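Local coordinates for protein PTS system, IIabc component (Clostridium difficile, PDB 3IPJ) that probably transfers phosphate through a phosphocysteine as the EIIB domain of a sugar-specific, possibly trehalose, phosphotransferase system, at residues G18-T30 / E78-K90. Sequence-based numbering, arbitrary orientation.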
loop_
_atom_site.group_PDB
_atom_site.type_symbol
_atom_site.label_atom_id
_atom_site.label_comp_id
_atom_site.label_asym_id
_atom_site.label_seq_id
_atom_site.Cartn_x
_atom_site.Cartn_y
_atom_site.Cartn_z
ATOM N N GLY A 18 2.109 3.225 -9.497
ATOM C CA GLY A 18 2.173 2.583 -10.800
ATOM C C GLY A 18 1.945 1.101 -10.595
ATOM O O GLY A 18 2.739 0.454 -9.910
ATOM N N GLU A 19 0.927 0.513 -11.229
ATOM C CA GLU A 19 0.656 -0.895 -10.946
ATOM C C GLU A 19 1.863 -1.842 -11.213
ATOM O O GLU A 19 2.172 -2.761 -10.429
ATOM C CB GLU A 19 -0.557 -1.374 -11.722
ATOM C CG GLU A 19 -0.820 -2.838 -11.460
ATOM C CD GLU A 19 -1.642 -3.562 -12.561
ATOM O OE1 GLU A 19 -2.539 -2.914 -13.231
ATOM O OE2 GLU A 19 -1.372 -4.818 -12.709
ATOM N N ASP A 20 2.533 -1.626 -12.344
ATOM C CA ASP A 20 3.608 -2.530 -12.741
ATOM C C ASP A 20 4.948 -2.059 -12.140
ATOM O O ASP A 20 6.003 -2.657 -12.403
ATOM C CB ASP A 20 3.611 -2.813 -14.274
ATOM C CG ASP A 20 4.225 -1.689 -15.119
ATOM O OD1 ASP A 20 4.481 -0.562 -14.565
ATOM O OD2 ASP A 20 4.466 -1.936 -16.361
ATOM N N ASN A 21 4.869 -1.031 -11.276
ATOM C CA ASN A 21 6.030 -0.612 -10.481
ATOM C C ASN A 21 6.081 -1.346 -9.109
ATOM O O ASN A 21 6.983 -1.085 -8.295
ATOM C CB ASN A 21 5.991 0.930 -10.270
ATOM C CG ASN A 21 7.355 1.562 -9.747
ATOM O OD1 ASN A 21 8.432 0.994 -9.928
ATOM N ND2 ASN A 21 7.264 2.766 -9.154
ATOM N N ILE A 22 5.115 -2.232 -8.848
ATOM C CA ILE A 22 4.966 -2.878 -7.534
ATOM C C ILE A 22 5.553 -4.269 -7.618
ATOM O O ILE A 22 5.138 -5.048 -8.499
ATOM C CB ILE A 22 3.451 -2.945 -7.114
ATOM C CG1 ILE A 22 2.958 -1.478 -6.771
ATOM C CG2 ILE A 22 3.207 -4.064 -6.007
ATOM C CD1 ILE A 22 1.481 -1.206 -6.767
ATOM N N ILE A 23 6.514 -4.604 -6.756
ATOM C CA ILE A 23 7.020 -5.992 -6.687
ATOM C C ILE A 23 6.095 -6.824 -5.775
ATOM O O ILE A 23 5.596 -7.899 -6.175
ATOM C CB ILE A 23 8.449 -6.034 -6.155
ATOM C CG1 ILE A 23 9.393 -5.271 -7.083
ATOM C CG2 ILE A 23 8.925 -7.518 -5.939
ATOM C CD1 ILE A 23 10.777 -5.196 -6.515
ATOM N N SER A 24 5.854 -6.315 -4.548
ATOM C CA SER A 24 5.015 -6.991 -3.567
ATOM C C SER A 24 4.645 -5.977 -2.489
ATOM O O SER A 24 5.210 -4.884 -2.473
ATOM C CB SER A 24 5.783 -8.192 -2.962
ATOM O OG SER A 24 6.998 -7.779 -2.360
ATOM N N ILE A 25 3.675 -6.339 -1.626
ATOM C CA ILE A 25 3.083 -5.446 -0.699
ATOM C C ILE A 25 2.843 -6.212 0.556
ATOM O O ILE A 25 2.413 -7.342 0.480
ATOM C CB ILE A 25 1.635 -5.029 -1.161
ATOM C CG1 ILE A 25 1.640 -4.625 -2.645
ATOM C CG2 ILE A 25 1.065 -3.927 -0.228
ATOM C CD1 ILE A 25 0.308 -4.880 -3.413
ATOM N N THR A 26 3.122 -5.594 1.719
ATOM C CA THR A 26 2.678 -6.097 3.033
ATOM C C THR A 26 2.373 -4.885 3.899
ATOM O O THR A 26 2.233 -3.760 3.380
ATOM C CB THR A 26 3.721 -6.977 3.716
ATOM O OG1 THR A 26 3.092 -7.673 4.816
ATOM C CG2 THR A 26 4.985 -6.125 4.133
ATOM N N HIS A 27 2.301 -5.086 5.204
ATOM C CA HIS A 27 2.002 -3.980 6.082
ATOM C C HIS A 27 2.510 -4.235 7.475
ATOM O O HIS A 27 2.823 -5.358 7.802
ATOM C CB HIS A 27 0.461 -3.653 6.081
ATOM C CG HIS A 27 -0.357 -4.593 6.925
ATOM N ND1 HIS A 27 -0.926 -5.755 6.432
ATOM C CD2 HIS A 27 -0.654 -4.556 8.240
ATOM C CE1 HIS A 27 -1.556 -6.380 7.403
ATOM N NE2 HIS A 27 -1.399 -5.678 8.511
ATOM N N CYS A 28 2.643 -3.204 8.296
ATOM C CA CYS A 28 2.869 -3.428 9.736
ATOM C C CYS A 28 1.645 -2.820 10.448
ATOM O O CYS A 28 0.551 -2.695 9.861
ATOM C CB CYS A 28 4.206 -2.837 10.259
ATOM S SG CYS A 28 4.342 -1.003 10.071
ATOM N N ALA A 29 1.818 -2.421 11.710
ATOM C CA ALA A 29 0.678 -1.967 12.482
ATOM C C ALA A 29 0.223 -0.642 11.976
ATOM O O ALA A 29 -0.938 -0.293 12.194
ATOM C CB ALA A 29 1.034 -1.910 14.014
ATOM N N THR A 30 1.122 0.135 11.344
ATOM C CA THR A 30 0.731 1.515 10.988
ATOM C C THR A 30 1.065 1.830 9.542
ATOM O O THR A 30 0.585 2.845 9.029
ATOM C CB THR A 30 1.400 2.537 11.911
ATOM O OG1 THR A 30 2.824 2.337 11.837
ATOM C CG2 THR A 30 0.966 2.243 13.331
ATOM N N GLU A 78 -8.370 -4.146 0.842
ATOM C CA GLU A 78 -8.762 -3.742 -0.489
ATOM C C GLU A 78 -7.669 -4.150 -1.484
ATOM O O GLU A 78 -7.955 -4.792 -2.466
ATOM C CB GLU A 78 -9.014 -2.243 -0.505
ATOM C CG GLU A 78 -10.148 -1.895 0.421
ATOM C CD GLU A 78 -11.445 -2.657 0.098
ATOM O OE1 GLU A 78 -11.638 -3.105 -1.070
ATOM O OE2 GLU A 78 -12.319 -2.748 1.016
ATOM N N VAL A 79 -6.412 -3.797 -1.212
ATOM C CA VAL A 79 -5.321 -4.161 -2.140
ATOM C C VAL A 79 -5.247 -5.679 -2.377
ATOM O O VAL A 79 -4.966 -6.141 -3.510
ATOM C CB VAL A 79 -3.950 -3.731 -1.580
ATOM C CG1 VAL A 79 -2.830 -4.408 -2.387
ATOM C CG2 VAL A 79 -3.840 -2.139 -1.452
ATOM N N GLU A 80 -5.518 -6.454 -1.312
ATOM C CA GLU A 80 -5.551 -7.927 -1.375
ATOM C C GLU A 80 -6.460 -8.525 -2.485
ATOM O O GLU A 80 -6.254 -9.674 -2.881
ATOM C CB GLU A 80 -5.993 -8.531 -0.034
ATOM C CG GLU A 80 -4.892 -8.818 1.007
ATOM C CD GLU A 80 -5.386 -9.348 2.406
ATOM O OE1 GLU A 80 -6.363 -8.801 3.016
ATOM O OE2 GLU A 80 -4.716 -10.308 2.905
ATOM N N LYS A 81 -7.481 -7.803 -2.959
ATOM C CA LYS A 81 -8.354 -8.353 -4.002
ATOM C C LYS A 81 -7.855 -7.930 -5.392
ATOM O O LYS A 81 -8.225 -8.505 -6.415
ATOM C CB LYS A 81 -9.814 -7.914 -3.805
ATOM C CG LYS A 81 -10.348 -7.987 -2.382
ATOM C CD LYS A 81 -11.565 -7.039 -2.238
ATOM C CE LYS A 81 -12.168 -6.967 -0.813
ATOM N NZ LYS A 81 -13.348 -5.975 -0.753
ATOM N N MET A 82 -6.999 -6.915 -5.407
ATOM C CA MET A 82 -6.552 -6.305 -6.636
ATOM C C MET A 82 -5.612 -7.254 -7.406
ATOM O O MET A 82 -5.324 -7.039 -8.577
ATOM C CB MET A 82 -5.880 -4.951 -6.323
ATOM C CG MET A 82 -6.834 -3.810 -5.895
ATOM S SD MET A 82 -5.971 -2.247 -5.561
ATOM C CE MET A 82 -7.376 -1.360 -4.981
ATOM N N GLY A 83 -5.129 -8.310 -6.758
ATOM C CA GLY A 83 -4.310 -9.284 -7.451
ATOM C C GLY A 83 -2.798 -9.055 -7.416
ATOM O O GLY A 83 -2.014 -9.876 -7.903
ATOM N N LEU A 84 -2.350 -7.936 -6.863
ATOM C CA LEU A 84 -0.911 -7.721 -6.787
ATOM C C LEU A 84 -0.369 -8.803 -5.834
ATOM O O LEU A 84 -1.160 -9.484 -5.142
ATOM C CB LEU A 84 -0.593 -6.300 -6.314
ATOM C CG LEU A 84 -1.401 -5.197 -7.029
ATOM C CD1 LEU A 84 -2.827 -5.522 -6.944
ATOM C CD2 LEU A 84 -1.258 -3.865 -6.403
ATOM N N LYS A 85 0.946 -9.013 -5.847
ATOM C CA LYS A 85 1.620 -9.871 -4.902
ATOM C C LYS A 85 1.556 -9.215 -3.500
ATOM O O LYS A 85 2.358 -8.351 -3.163
ATOM C CB LYS A 85 3.074 -10.034 -5.395
ATOM C CG LYS A 85 3.913 -11.166 -4.822
ATOM C CD LYS A 85 5.236 -11.344 -5.652
ATOM C CE LYS A 85 6.439 -11.919 -4.807
ATOM N NZ LYS A 85 6.364 -13.373 -4.334
ATOM N N THR A 86 0.590 -9.625 -2.702
ATOM C CA THR A 86 0.481 -9.196 -1.315
ATOM C C THR A 86 1.041 -10.320 -0.475
ATOM O O THR A 86 0.924 -11.512 -0.804
ATOM C CB THR A 86 -0.986 -8.805 -0.930
ATOM O OG1 THR A 86 -1.911 -9.886 -1.233
ATOM C CG2 THR A 86 -1.418 -7.457 -1.640
ATOM N N LEU A 87 1.689 -9.991 0.609
ATOM C CA LEU A 87 2.446 -11.066 1.161
ATOM C C LEU A 87 1.966 -11.404 2.539
ATOM O O LEU A 87 1.920 -12.591 2.858
ATOM C CB LEU A 87 3.941 -10.753 1.078
ATOM C CG LEU A 87 4.386 -10.635 -0.399
ATOM C CD1 LEU A 87 5.825 -10.197 -0.532
ATOM C CD2 LEU A 87 4.147 -11.960 -1.119
ATOM N N SER A 88 1.586 -10.371 3.331
ATOM C CA SER A 88 0.992 -10.532 4.676
ATOM C C SER A 88 0.237 -11.881 4.793
ATOM O O SER A 88 0.651 -12.741 5.587
ATOM C CB SER A 88 0.125 -9.311 5.083
ATOM O OG SER A 88 -0.575 -9.500 6.325
ATOM N N LYS A 89 -0.826 -12.080 3.995
ATOM C CA LYS A 89 -1.521 -13.383 3.908
ATOM C C LYS A 89 -0.590 -14.465 3.367
ATOM O O LYS A 89 -0.620 -14.757 2.144
ATOM C CB LYS A 89 -2.780 -13.300 3.015
ATOM C CG LYS A 89 -3.605 -14.580 2.858
ATOM C CD LYS A 89 -4.956 -14.220 2.193
ATOM C CE LYS A 89 -5.488 -15.335 1.258
ATOM N NZ LYS A 89 -6.709 -14.812 0.530
ATOM N N LYS A 90 0.216 -15.038 4.283
ATOM C CA LYS A 90 1.149 -16.127 3.976
ATOM C C LYS A 90 0.358 -17.255 3.391
ATOM O O LYS A 90 -0.832 -17.462 3.726
ATOM C CB LYS A 90 1.891 -16.638 5.214
ATOM C CG LYS A 90 3.060 -15.762 5.705
ATOM C CD LYS A 90 4.124 -15.534 4.608
ATOM C CE LYS A 90 5.126 -14.487 5.070
ATOM N NZ LYS A 90 4.450 -13.255 5.612
HETATM O O HOH W 1 2.613 -7.151 -7.075
#
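Ile25 packs its CD1 methyl tightly against Val79 CG1 (3.3 Å) and Leu84 CB (3.4 Å). With CG1 beside the backbone N (chi1 -47°), the Ile25 branch crosses both side chains aslant, and its CD1 also meets Thr86 CG2. Leu84 extends this layer: its CD2 reaches Ile22 CD1 at 3.8 Å. The backbones of Ile25 and Thr86 form a single parallel bridge. Leu87 N donates to Ile25 O (2.7 Å), whereas the bond from Ile25 N to Lys85 O is weak. Water 1 prolongs the link, accepting from Lys85 N at 2.8 Å and donating to Ile23 O. Lys85 lays its aliphatic CB-to-CD portion along Ile23 O and Ser24. At the other end, Ser88 CB lies 3.4 Å from Thr26 OG1, and the Ser88 hydroxyl approaches the His27 ring obliquely. The contact joins the chain after the last helix to the sheet of the EIIB type-1 domain; strand 22-27 runs on to Cys28, the predicted phosphocysteine. The chain leaving helix 71-79 thus turns back through 80-84 to run alongside strand 22-27, an outer strand of the four-stranded antiparallel sheet, paired on its other side with strand 31-36, while His27, Thr86 and Ser88 all touch Tyr76 of that helix.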